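Local coordinates for protein Myo-inositol phosphohydrolase (Mitsuokella multacida, PDB 4WU3) that probably removes phosphate groups from myo-inositol phosphates such as phytate, as a phosphatase of the protein tyrosine phosphatase-like type, at residues V280-I285 and I298-F303; P415-D420 and A534-H539; H503-A508 and I520-N525. The protein carries 2 engineered substitutions. One frame throughout, in Å; residues are numbered along the deposited sequence.

Contact 1 of 3, residues V280-I285 and I298-F303; sequences VDLSEI and IERYQF
Leu282 and Tyr301 bring their CA atoms within 5.5 Å where a type I beta turn, Asp281 to Glu284, in the loop between helices 267-276 and 291-313, packs back on the second of them. An Asx turn is built into this turn: OD1 of Asp281 accepts from both the backbone N and the OG of Ser283, which reach it from the same carboxylate face. The two bonds probably help to fix Ser283 at the Tyr301 ring. The CA of Ser283 stands over the middle of one face, 3.6 Å from the Tyr301 ring centroid, in a CH-pi contact. Its CB lies nearer the phenol end, 3.4 Å from Tyr301 CZ. Tyr301 CG lies anti to the backbone N (chi1 -179°), which swings the ring toward the turn. Leu282 CD2 sits over one face of the Arg300 guanidinium, 3.7 Å from Arg300 NE. Arg300 also makes a cation-pi contact with Tyr297 of the ligand pocket. Trp333 of the second subunit packs on Ile285 and Ile298. Two waters bridge the segments, both in the guanidinium plane at its edge. One accepts from Arg300 NH2 and donates to the O atoms of Asp281 and Glu284. The other water oxygen is 2.7 Å from Arg300 NE and 2.8 Å from Leu282 O.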
loop_
_atom_site.group_PDB
_atom_site.type_symbol
_atom_site.label_atom_id
_atom_site.label_comp_id
_atom_site.label_asym_id
_atom_site.label_seq_id
_atom_site.Cartn_x
_atom_site.Cartn_y
_atom_site.Cartn_z
ATOM N N VAL A 280 7.427 -19.121 0.126
ATOM C CA VAL A 280 7.372 -17.771 -0.437
ATOM C C VAL A 280 8.727 -17.200 -0.852
ATOM O O VAL A 280 9.735 -17.304 -0.124
ATOM C CB VAL A 280 6.700 -16.777 0.539
ATOM C CG1 VAL A 280 6.716 -15.370 -0.036
ATOM C CG2 VAL A 280 5.279 -17.208 0.818
ATOM N N ASP A 281 8.713 -16.601 -2.043
ATOM C CA ASP A 281 9.809 -15.788 -2.572
ATOM C C ASP A 281 9.433 -14.300 -2.446
ATOM O O ASP A 281 8.625 -13.773 -3.209
ATOM C CB ASP A 281 10.061 -16.157 -4.036
ATOM C CG ASP A 281 11.237 -15.412 -4.644
ATOM O OD1 ASP A 281 11.751 -14.444 -4.028
ATOM O OD2 ASP A 281 11.637 -15.803 -5.759
ATOM N N LEU A 282 10.025 -13.629 -1.469
ATOM C CA LEU A 282 9.692 -12.239 -1.188
ATOM C C LEU A 282 9.994 -11.288 -2.343
ATOM O O LEU A 282 9.467 -10.186 -2.368
ATOM C CB LEU A 282 10.424 -11.769 0.071
ATOM C CG LEU A 282 9.992 -12.494 1.333
ATOM C CD1 LEU A 282 10.791 -11.994 2.515
ATOM C CD2 LEU A 282 8.511 -12.280 1.548
ATOM N N SER A 283 10.816 -11.705 -3.302
ATOM C CA SER A 283 11.121 -10.857 -4.455
ATOM C C SER A 283 10.102 -11.010 -5.593
ATOM O O SER A 283 10.156 -10.297 -6.598
ATOM C CB SER A 283 12.526 -11.158 -4.981
ATOM O OG SER A 283 12.567 -12.408 -5.637
ATOM N N GLU A 284 9.176 -11.944 -5.443
ATOM C CA GLU A 284 8.198 -12.176 -6.480
ATOM C C GLU A 284 7.004 -11.244 -6.315
ATOM O O GLU A 284 6.289 -11.290 -5.311
ATOM C CB GLU A 284 7.737 -13.632 -6.469
ATOM C CG GLU A 284 6.945 -14.040 -7.696
ATOM C CD GLU A 284 6.663 -15.532 -7.747
ATOM O OE1 GLU A 284 7.490 -16.324 -7.239
ATOM O OE2 GLU A 284 5.613 -15.917 -8.303
ATOM N N ILE A 285 6.810 -10.393 -7.314
ATOM C CA ILE A 285 5.613 -9.583 -7.418
ATOM C C ILE A 285 4.780 -10.137 -8.577
ATOM O O ILE A 285 4.975 -9.757 -9.737
ATOM C CB ILE A 285 5.962 -8.110 -7.684
ATOM C CG1 ILE A 285 7.169 -7.684 -6.840
ATOM C CG2 ILE A 285 4.763 -7.219 -7.404
ATOM C CD1 ILE A 285 6.920 -7.708 -5.345
ATOM N N ILE A 298 5.476 -5.193 -2.675
ATOM C CA ILE A 298 6.603 -4.324 -2.928
ATOM C C ILE A 298 7.188 -3.819 -1.611
ATOM O O ILE A 298 8.374 -3.937 -1.387
ATOM C CB ILE A 298 6.191 -3.152 -3.819
ATOM C CG1 ILE A 298 5.956 -3.670 -5.240
ATOM C CG2 ILE A 298 7.266 -2.085 -3.797
ATOM C CD1 ILE A 298 5.152 -2.744 -6.123
ATOM N N GLU A 299 6.337 -3.278 -0.748
ATOM C CA GLU A 299 6.765 -2.745 0.543
ATOM C C GLU A 299 7.564 -3.769 1.348
ATOM O O GLU A 299 8.635 -3.460 1.874
ATOM C CB GLU A 299 5.545 -2.261 1.357
ATOM C CG GLU A 299 5.897 -1.529 2.655
ATOM C CD GLU A 299 4.714 -1.332 3.587
ATOM O OE1 GLU A 299 3.685 -2.027 3.416
ATOM O OE2 GLU A 299 4.808 -0.492 4.508
ATOM N N ARG A 300 7.069 -4.993 1.456
ATOM C CA ARG A 300 7.779 -5.958 2.281
ATOM C C ARG A 300 9.072 -6.473 1.622
ATOM O O ARG A 300 10.010 -6.864 2.324
ATOM C CB ARG A 300 6.868 -7.112 2.681
ATOM C CG ARG A 300 6.709 -8.151 1.618
ATOM C CD ARG A 300 5.714 -9.221 2.004
ATOM N NE ARG A 300 5.586 -10.143 0.888
ATOM C CZ ARG A 300 4.689 -11.114 0.807
ATOM N NH1 ARG A 300 3.814 -11.297 1.792
ATOM N NH2 ARG A 300 4.676 -11.891 -0.269
ATOM N N TYR A 301 9.147 -6.471 0.293
ATOM C CA TYR A 301 10.401 -6.841 -0.359
ATOM C C TYR A 301 11.463 -5.788 -0.077
ATOM O O TYR A 301 12.599 -6.100 0.251
ATOM C CB TYR A 301 10.228 -6.994 -1.864
ATOM C CG TYR A 301 11.490 -7.399 -2.600
ATOM C CD1 TYR A 301 12.343 -8.370 -2.090
ATOM C CD2 TYR A 301 11.801 -6.842 -3.834
ATOM C CE1 TYR A 301 13.487 -8.752 -2.769
ATOM C CE2 TYR A 301 12.938 -7.224 -4.528
ATOM C CZ TYR A 301 13.776 -8.174 -3.990
ATOM O OH TYR A 301 14.903 -8.548 -4.678
ATOM N N GLN A 302 11.079 -4.536 -0.218
ATOM C CA GLN A 302 11.985 -3.445 0.047
ATOM C C GLN A 302 12.422 -3.463 1.502
ATOM O O GLN A 302 13.554 -3.110 1.814
ATOM C CB GLN A 302 11.312 -2.117 -0.301
ATOM C CG GLN A 302 11.134 -1.928 -1.795
ATOM C CD GLN A 302 10.460 -0.624 -2.160
ATOM O OE1 GLN A 302 9.670 -0.076 -1.402
ATOM N NE2 GLN A 302 10.759 -0.134 -3.343
ATOM N N PHE A 303 11.531 -3.868 2.402
ATOM C CA PHE A 303 11.911 -3.901 3.795
ATOM C C PHE A 303 13.060 -4.858 4.036
ATOM O O PHE A 303 13.970 -4.530 4.783
ATOM C CB PHE A 303 10.766 -4.297 4.735
ATOM C CG PHE A 303 11.257 -4.729 6.082
ATOM C CD1 PHE A 303 11.914 -3.832 6.908
ATOM C CD2 PHE A 303 11.113 -6.036 6.505
ATOM C CE1 PHE A 303 12.400 -4.232 8.143
ATOM C CE2 PHE A 303 11.589 -6.442 7.737
ATOM C CZ PHE A 303 12.237 -5.540 8.556
HETATM O O HOH W 1 6.182 -12.617 -2.997
HETATM O O HOH W 2 6.956 -9.542 -1.386
#

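Contact 2 of 3, residues P415-D420 and A534-H539; sequences PIYIMD and AWLHFH
Ile416 to Asp420 pair in register with Trp535 to His539 as two parallel strands in the central sheet of a protein tyrosine phosphatase-like fold. Five backbone hydrogen bonds join them, from Trp535 N to Pro415 O at one end to His539 N to Met419 O at the other.

Met419, Tyr417, Leu536 and Phe538 share one face of the sheet. The Met419 chain is bent at chi2 and chi3 (chi2 -65°), which turns SD toward Leu536. Its CG lies over one face of the Phe538 ring, offset toward the rim and 4.2 Å from the ring centroid. Its SD reaches Leu536 CD2 at 3.9 Å. That same methyl meets Tyr417 CB at 3.9 Å, so one leucine branch touches two neighbours on strand 416-420.

On the opposite face Ile416 runs alongside Trp535, with Ile416 CG1 4.1 Å from Trp535 CB. Ile418 splits its branches: CD1 is 3.8 Å from His537 CB, while CG2 meets the edge of the His539 ring in its plane. His539 takes the less common first torsion (chi1 84°), which folds its imidazole back toward Asp420. The Asp420 carboxylate and this ring are only 19° from coplanar. Asp420 OD1 is 3.2 Å from His539 CE1, yet the two groups are not hydrogen-bonded. Instead, His539 NE2 bonds to Glu493, Asp420 OD1 accepts from Arg422 N, and OD2 bonds to Tyr504 and His426.

Ser391 OG is hydrogen-bonded to Trp535 NE1 and His537 ND1, and Ser393 OG to His537 NE2; both serines lie on strand 390-393. Helix 398-411 packs on the face of Trp535 and His537, helices 517-529 and 545-558 pack on that of Leu536 and Phe538, and strand 503-509 pairs with the far edge of strand 416-422.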
loop_
_atom_site.group_PDB
_atom_site.type_symbol
_atom_site.label_atom_id
_atom_site.label_comp_id
_atom_site.label_asym_id
_atom_site.label_seq_id
_atom_site.Cartn_x
_atom_site.Cartn_y
_atom_site.Cartn_z
ATOM N N PRO A 415 -6.305 19.525 55.554
ATOM C CA PRO A 415 -5.433 20.048 54.492
ATOM C C PRO A 415 -5.932 19.729 53.069
ATOM O O PRO A 415 -6.466 18.638 52.809
ATOM C CB PRO A 415 -4.076 19.397 54.771
ATOM C CG PRO A 415 -4.337 18.264 55.708
ATOM C CD PRO A 415 -5.675 18.465 56.358
ATOM N N ILE A 416 -5.774 20.701 52.173
ATOM C CA ILE A 416 -6.283 20.604 50.809
ATOM C C ILE A 416 -5.158 20.331 49.825
ATOM O O ILE A 416 -4.179 21.084 49.778
ATOM C CB ILE A 416 -6.988 21.906 50.392
ATOM C CG1 ILE A 416 -8.155 22.200 51.333
ATOM C CG2 ILE A 416 -7.488 21.800 48.952
ATOM C CD1 ILE A 416 -8.694 23.608 51.204
ATOM N N TYR A 417 -5.290 19.249 49.060
ATOM C CA TYR A 417 -4.297 18.885 48.048
ATOM C C TYR A 417 -4.872 19.100 46.658
ATOM O O TYR A 417 -5.990 18.692 46.368
ATOM C CB TYR A 417 -3.851 17.419 48.163
ATOM C CG TYR A 417 -3.067 17.101 49.406
ATOM C CD1 TYR A 417 -3.715 16.929 50.617
ATOM C CD2 TYR A 417 -1.690 16.957 49.374
ATOM C CE1 TYR A 417 -3.016 16.647 51.771
ATOM C CE2 TYR A 417 -0.977 16.669 50.533
ATOM C CZ TYR A 417 -1.653 16.514 51.725
ATOM O OH TYR A 417 -0.991 16.228 52.899
ATOM N N ILE A 418 -4.100 19.760 45.803
ATOM C CA ILE A 418 -4.409 19.811 44.380
ATOM C C ILE A 418 -3.713 18.608 43.740
ATOM O O ILE A 418 -2.485 18.482 43.805
ATOM C CB ILE A 418 -3.905 21.121 43.736
ATOM C CG1 ILE A 418 -4.621 22.341 44.345
ATOM C CG2 ILE A 418 -4.080 21.088 42.228
ATOM C CD1 ILE A 418 -6.136 22.310 44.274
ATOM N N MET A 419 -4.514 17.713 43.168
ATOM C CA MET A 419 -4.000 16.518 42.517
ATOM C C MET A 419 -3.975 16.742 41.006
ATOM O O MET A 419 -4.988 16.591 40.323
ATOM C CB MET A 419 -4.860 15.301 42.863
ATOM C CG MET A 419 -5.093 15.077 44.354
ATOM S SD MET A 419 -3.601 14.683 45.300
ATOM C CE MET A 419 -3.139 13.088 44.622
ATOM N N ASP A 420 -2.814 17.134 40.497
ATOM C CA ASP A 420 -2.641 17.422 39.083
ATOM C C ASP A 420 -2.372 16.099 38.370
ATOM O O ASP A 420 -1.347 15.468 38.597
ATOM C CB ASP A 420 -1.485 18.408 38.915
ATOM C CG ASP A 420 -1.086 18.640 37.464
ATOM O OD1 ASP A 420 -1.814 18.225 36.541
ATOM O OD2 ASP A 420 -0.013 19.243 37.250
ATOM N N ALA A 534 -7.949 15.012 54.960
ATOM C CA ALA A 534 -7.382 15.644 53.766
ATOM C C ALA A 534 -8.482 15.782 52.713
ATOM O O ALA A 534 -9.344 14.903 52.585
ATOM C CB ALA A 534 -6.221 14.830 53.205
ATOM N N TRP A 535 -8.455 16.897 51.986
ATOM C CA TRP A 535 -9.391 17.148 50.898
ATOM C C TRP A 535 -8.636 17.072 49.577
ATOM O O TRP A 535 -7.622 17.743 49.404
ATOM C CB TRP A 535 -10.006 18.526 51.058
ATOM C CG TRP A 535 -10.962 18.889 49.982
ATOM C CD1 TRP A 535 -10.672 19.109 48.674
ATOM C CD2 TRP A 535 -12.368 19.094 50.125
ATOM N NE1 TRP A 535 -11.810 19.441 47.990
ATOM C CE2 TRP A 535 -12.868 19.436 48.857
ATOM C CE3 TRP A 535 -13.255 19.015 51.201
ATOM C CZ2 TRP A 535 -14.211 19.708 48.631
ATOM C CZ3 TRP A 535 -14.599 19.274 50.973
ATOM C CH2 TRP A 535 -15.061 19.615 49.697
ATOM N N LEU A 536 -9.118 16.245 48.654
ATOM C CA LEU A 536 -8.451 16.068 47.369
ATOM C C LEU A 536 -9.203 16.736 46.245
ATOM O O LEU A 536 -10.363 16.412 45.988
ATOM C CB LEU A 536 -8.326 14.591 47.033
ATOM C CG LEU A 536 -7.537 13.754 48.024
ATOM C CD1 LEU A 536 -7.516 12.307 47.557
ATOM C CD2 LEU A 536 -6.135 14.299 48.200
ATOM N N HIS A 537 -8.535 17.668 45.569
ATOM C CA HIS A 537 -9.103 18.295 44.381
ATOM C C HIS A 537 -8.399 17.814 43.123
ATOM O O HIS A 537 -7.263 18.182 42.863
ATOM C CB HIS A 537 -9.009 19.810 44.447
ATOM C CG HIS A 537 -9.557 20.481 43.229
ATOM N ND1 HIS A 537 -10.881 20.843 43.114
ATOM C CD2 HIS A 537 -8.974 20.811 42.055
ATOM C CE1 HIS A 537 -11.086 21.388 41.931
ATOM N NE2 HIS A 537 -9.944 21.385 41.271
ATOM N N PHE A 538 -9.082 16.987 42.341
ATOM C CA PHE A 538 -8.504 16.460 41.127
ATOM C C PHE A 538 -8.761 17.378 39.952
ATOM O O PHE A 538 -9.871 17.887 39.775
ATOM C CB PHE A 538 -9.092 15.099 40.811
ATOM C CG PHE A 538 -8.742 14.050 41.804
ATOM C CD1 PHE A 538 -7.580 13.330 41.683
ATOM C CD2 PHE A 538 -9.591 13.781 42.860
ATOM C CE1 PHE A 538 -7.262 12.348 42.608
ATOM C CE2 PHE A 538 -9.273 12.815 43.792
ATOM C CZ PHE A 538 -8.109 12.094 43.661
ATOM N N HIS A 539 -7.732 17.575 39.138
ATOM C CA HIS A 539 -7.911 18.264 37.862
ATOM C C HIS A 539 -7.077 17.585 36.790
ATOM O O HIS A 539 -6.069 16.939 37.069
ATOM C CB HIS A 539 -7.564 19.768 37.957
ATOM C CG HIS A 539 -6.108 20.072 37.793
ATOM N ND1 HIS A 539 -5.495 20.151 36.561
ATOM C CD2 HIS A 539 -5.140 20.300 38.708
ATOM C CE1 HIS A 539 -4.210 20.406 36.726
ATOM N NE2 HIS A 539 -3.970 20.501 38.020
#

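Contact 3 of 3, residues H503-A508 and I520-N525; sequences HYYRIA and IDEFIN
Tyr505 OH donates a short hydrogen bond to Glu522 OE2, with 2.6 Å between the two oxygens. OE2 accepts through its anti lone pair, on the side away from OE1. The phenol ring and the carboxylate stand almost perpendicular, with planes 88° apart. Glu522 CG comes up in the plane of the ring at its edge, 3.2 Å from Tyr505 OH. The glutamate reaches this point because its CG lies beside the carbonyl carbon (chi1 178°) and the chain beyond stays extended.

Ile507 makes the apolar half of the contact. Its CG1 slides past the Glu522 chain, and its CD1 lies 3.9 Å from Phe523 CB. Strand 503-508 and helix 520-525 run nearly antiparallel, at 158°, with axes 9.3 Å apart. They belong to a strand-loop-helix unit of the phosphatase-like fold, the helix turning back along the sheet.

Two waters widen the polar join. One donates to Tyr505 OH and to Glu522 O, its oxygen 2.8 Å from that carbonyl oxygen. The other accepts from Ala508 N and donates to Glu522 OE1. Further out, Lys449 makes a salt bridge with Glu522 OE2, bonds to Arg506 O and forms a cation-pi contact with the Tyr505 ring. Tyr550 of helix 545-558 packs on Ile507.

A phenylalanine in place of Tyr505 would probably leave Glu522 OE2 without its phenol donor and the water shared with Glu522 O without one acceptor, so that the carboxylate could turn more readily.

Glu522 OE2 is gripped by a hydroxyl and an ammonium group together. Such a setting is likely to keep the carboxylate ionised, and the nearby lysine may in turn polarise the phenol.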
loop_
_atom_site.group_PDB
_atom_site.type_symbol
_atom_site.label_atom_id
_atom_site.label_comp_id
_atom_site.label_asym_id
_atom_site.label_seq_id
_atom_site.Cartn_x
_atom_site.Cartn_y
_atom_site.Cartn_z
ATOM N N HIS A 503 -1.359 22.333 49.174
ATOM C CA HIS A 503 -0.386 21.309 48.825
ATOM C C HIS A 503 -0.566 20.847 47.393
ATOM O O HIS A 503 -1.614 21.046 46.787
ATOM C CB HIS A 503 -0.526 20.114 49.756
ATOM C CG HIS A 503 -0.388 20.464 51.200
ATOM N ND1 HIS A 503 -1.415 20.998 51.943
ATOM C CD2 HIS A 503 0.660 20.355 52.040
ATOM C CE1 HIS A 503 -1.004 21.207 53.180
ATOM N NE2 HIS A 503 0.252 20.823 53.266
ATOM N N TYR A 504 0.459 20.201 46.861
ATOM C CA TYR A 504 0.444 19.812 45.471
ATOM C C TYR A 504 0.964 18.401 45.300
ATOM O O TYR A 504 1.942 18.019 45.917
ATOM C CB TYR A 504 1.292 20.783 44.652
ATOM C CG TYR A 504 1.405 20.460 43.175
ATOM C CD1 TYR A 504 0.421 20.872 42.277
ATOM C CD2 TYR A 504 2.504 19.776 42.676
ATOM C CE1 TYR A 504 0.522 20.592 40.925
ATOM C CE2 TYR A 504 2.625 19.498 41.332
ATOM C CZ TYR A 504 1.633 19.909 40.456
ATOM O OH TYR A 504 1.744 19.631 39.107
ATOM N N TYR A 505 0.291 17.623 44.465
ATOM C CA TYR A 505 0.791 16.315 44.096
ATOM C C TYR A 505 0.513 16.066 42.612
ATOM O O TYR A 505 -0.539 16.424 42.092
ATOM C CB TYR A 505 0.189 15.208 44.981
ATOM C CG TYR A 505 0.955 13.910 44.874
ATOM C CD1 TYR A 505 2.018 13.632 45.721
ATOM C CD2 TYR A 505 0.643 12.978 43.894
ATOM C CE1 TYR A 505 2.745 12.458 45.598
ATOM C CE2 TYR A 505 1.360 11.804 43.762
ATOM C CZ TYR A 505 2.413 11.546 44.613
ATOM O OH TYR A 505 3.129 10.377 44.460
ATOM N N ARG A 506 1.482 15.458 41.941
ATOM C CA ARG A 506 1.433 15.256 40.508
ATOM C C ARG A 506 1.413 13.777 40.140
ATOM O O ARG A 506 2.292 13.028 40.545
ATOM C CB ARG A 506 2.670 15.902 39.876
ATOM C CG ARG A 506 2.733 15.778 38.360
ATOM C CD ARG A 506 1.695 16.662 37.708
ATOM N NE ARG A 506 1.904 16.775 36.271
ATOM C CZ ARG A 506 2.672 17.689 35.686
ATOM N NH1 ARG A 506 3.330 18.580 36.408
ATOM N NH2 ARG A 506 2.784 17.707 34.367
ATOM N N ILE A 507 0.408 13.356 39.378
ATOM C CA ILE A 507 0.447 12.050 38.728
ATOM C C ILE A 507 0.412 12.291 37.218
ATOM O O ILE A 507 -0.470 12.991 36.703
ATOM C CB ILE A 507 -0.718 11.135 39.178
ATOM C CG1 ILE A 507 -0.638 10.898 40.686
ATOM C CG2 ILE A 507 -0.661 9.799 38.452
ATOM C CD1 ILE A 507 -1.853 10.227 41.281
ATOM N N ALA A 508 1.385 11.732 36.512
ATOM C CA ALA A 508 1.529 11.980 35.088
ATOM C C ALA A 508 0.672 11.017 34.253
ATOM O O ALA A 508 1.184 10.104 33.600
ATOM C CB ALA A 508 2.996 11.887 34.692
ATOM N N ILE A 520 -2.097 4.324 39.087
ATOM C CA ILE A 520 -3.137 4.032 40.063
ATOM C C ILE A 520 -2.505 3.624 41.393
ATOM O O ILE A 520 -2.980 4.018 42.453
ATOM C CB ILE A 520 -4.102 2.934 39.550
ATOM C CG1 ILE A 520 -4.947 3.487 38.397
ATOM C CG2 ILE A 520 -5.005 2.440 40.666
ATOM C CD1 ILE A 520 -5.956 2.512 37.837
ATOM N N ASP A 521 -1.430 2.844 41.328
ATOM C CA ASP A 521 -0.670 2.473 42.518
ATOM C C ASP A 521 -0.134 3.716 43.221
ATOM O O ASP A 521 -0.150 3.795 44.450
ATOM C CB ASP A 521 0.526 1.600 42.138
ATOM C CG ASP A 521 0.186 0.132 42.075
ATOM O OD1 ASP A 521 -0.923 -0.239 42.489
ATOM O OD2 ASP A 521 1.044 -0.648 41.619
ATOM N N GLU A 522 0.375 4.663 42.438
ATOM C CA GLU A 522 0.877 5.910 42.999
ATOM C C GLU A 522 -0.238 6.580 43.778
ATOM O O GLU A 522 -0.021 7.034 44.888
ATOM C CB GLU A 522 1.436 6.849 41.920
ATOM C CG GLU A 522 1.935 8.185 42.461
ATOM C CD GLU A 522 2.930 8.886 41.547
ATOM O OE1 GLU A 522 3.137 8.434 40.399
ATOM O OE2 GLU A 522 3.516 9.901 41.984
ATOM N N PHE A 523 -1.440 6.626 43.222
ATOM C CA PHE A 523 -2.539 7.235 43.951
ATOM C C PHE A 523 -2.909 6.470 45.223
ATOM O O PHE A 523 -3.181 7.078 46.257
ATOM C CB PHE A 523 -3.781 7.392 43.088
ATOM C CG PHE A 523 -4.943 8.009 43.825
ATOM C CD1 PHE A 523 -4.876 9.321 44.278
ATOM C CD2 PHE A 523 -6.085 7.284 44.076
ATOM C CE1 PHE A 523 -5.936 9.896 44.975
ATOM C CE2 PHE A 523 -7.148 7.847 44.771
ATOM C CZ PHE A 523 -7.075 9.157 45.221
ATOM N N ILE A 524 -2.947 5.148 45.158
ATOM C CA ILE A 524 -3.333 4.367 46.328
ATOM C C ILE A 524 -2.307 4.558 47.447
ATOM O O ILE A 524 -2.655 4.812 48.607
ATOM C CB ILE A 524 -3.496 2.886 45.965
ATOM C CG1 ILE A 524 -4.694 2.738 45.019
ATOM C CG2 ILE A 524 -3.663 2.025 47.215
ATOM C CD1 ILE A 524 -4.801 1.386 44.364
ATOM N N ASN A 525 -1.039 4.479 47.084
ATOM C CA ASN A 525 0.012 4.773 48.027
ATOM C C ASN A 525 -0.181 6.164 48.630
ATOM O O ASN A 525 -0.103 6.329 49.840
ATOM C CB ASN A 525 1.376 4.630 47.358
ATOM C CG ASN A 525 1.696 3.188 47.020
ATOM O OD1 ASN A 525 1.056 2.259 47.522
ATOM N ND2 ASN A 525 2.691 2.991 46.170
HETATM O O HOH W 3 2.410 8.073 45.807
HETATM O O HOH W 4 2.881 9.446 37.374
#

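Overall arrangement
Contacts 2 and 3 are neighbours, with centres 10 Å apart. They share a sheet in which strands 416-422 and 503-509 lie side by side. Asp420 O is 2.9 Å from Ile507 N, a probable hydrogen bond. On the face covered by helix 517-529, the rings of Phe538 and Phe523 meet. Strand 535-539 leads into ligand-binding Ser540 to Arg546, which correspond to the family's P-loop and run into helix 545-558. The His539 side chain is about 8 Å from a bound inositol tetrakisphosphate. Contact 1 lies across the chain's centre, 57 Å from contact 2 and 50 Å from contact 3 between centres. Its Arg300 side chain is about 6 Å from a different bound molecule; Tyr297 beside it belongs to another ligand pocket.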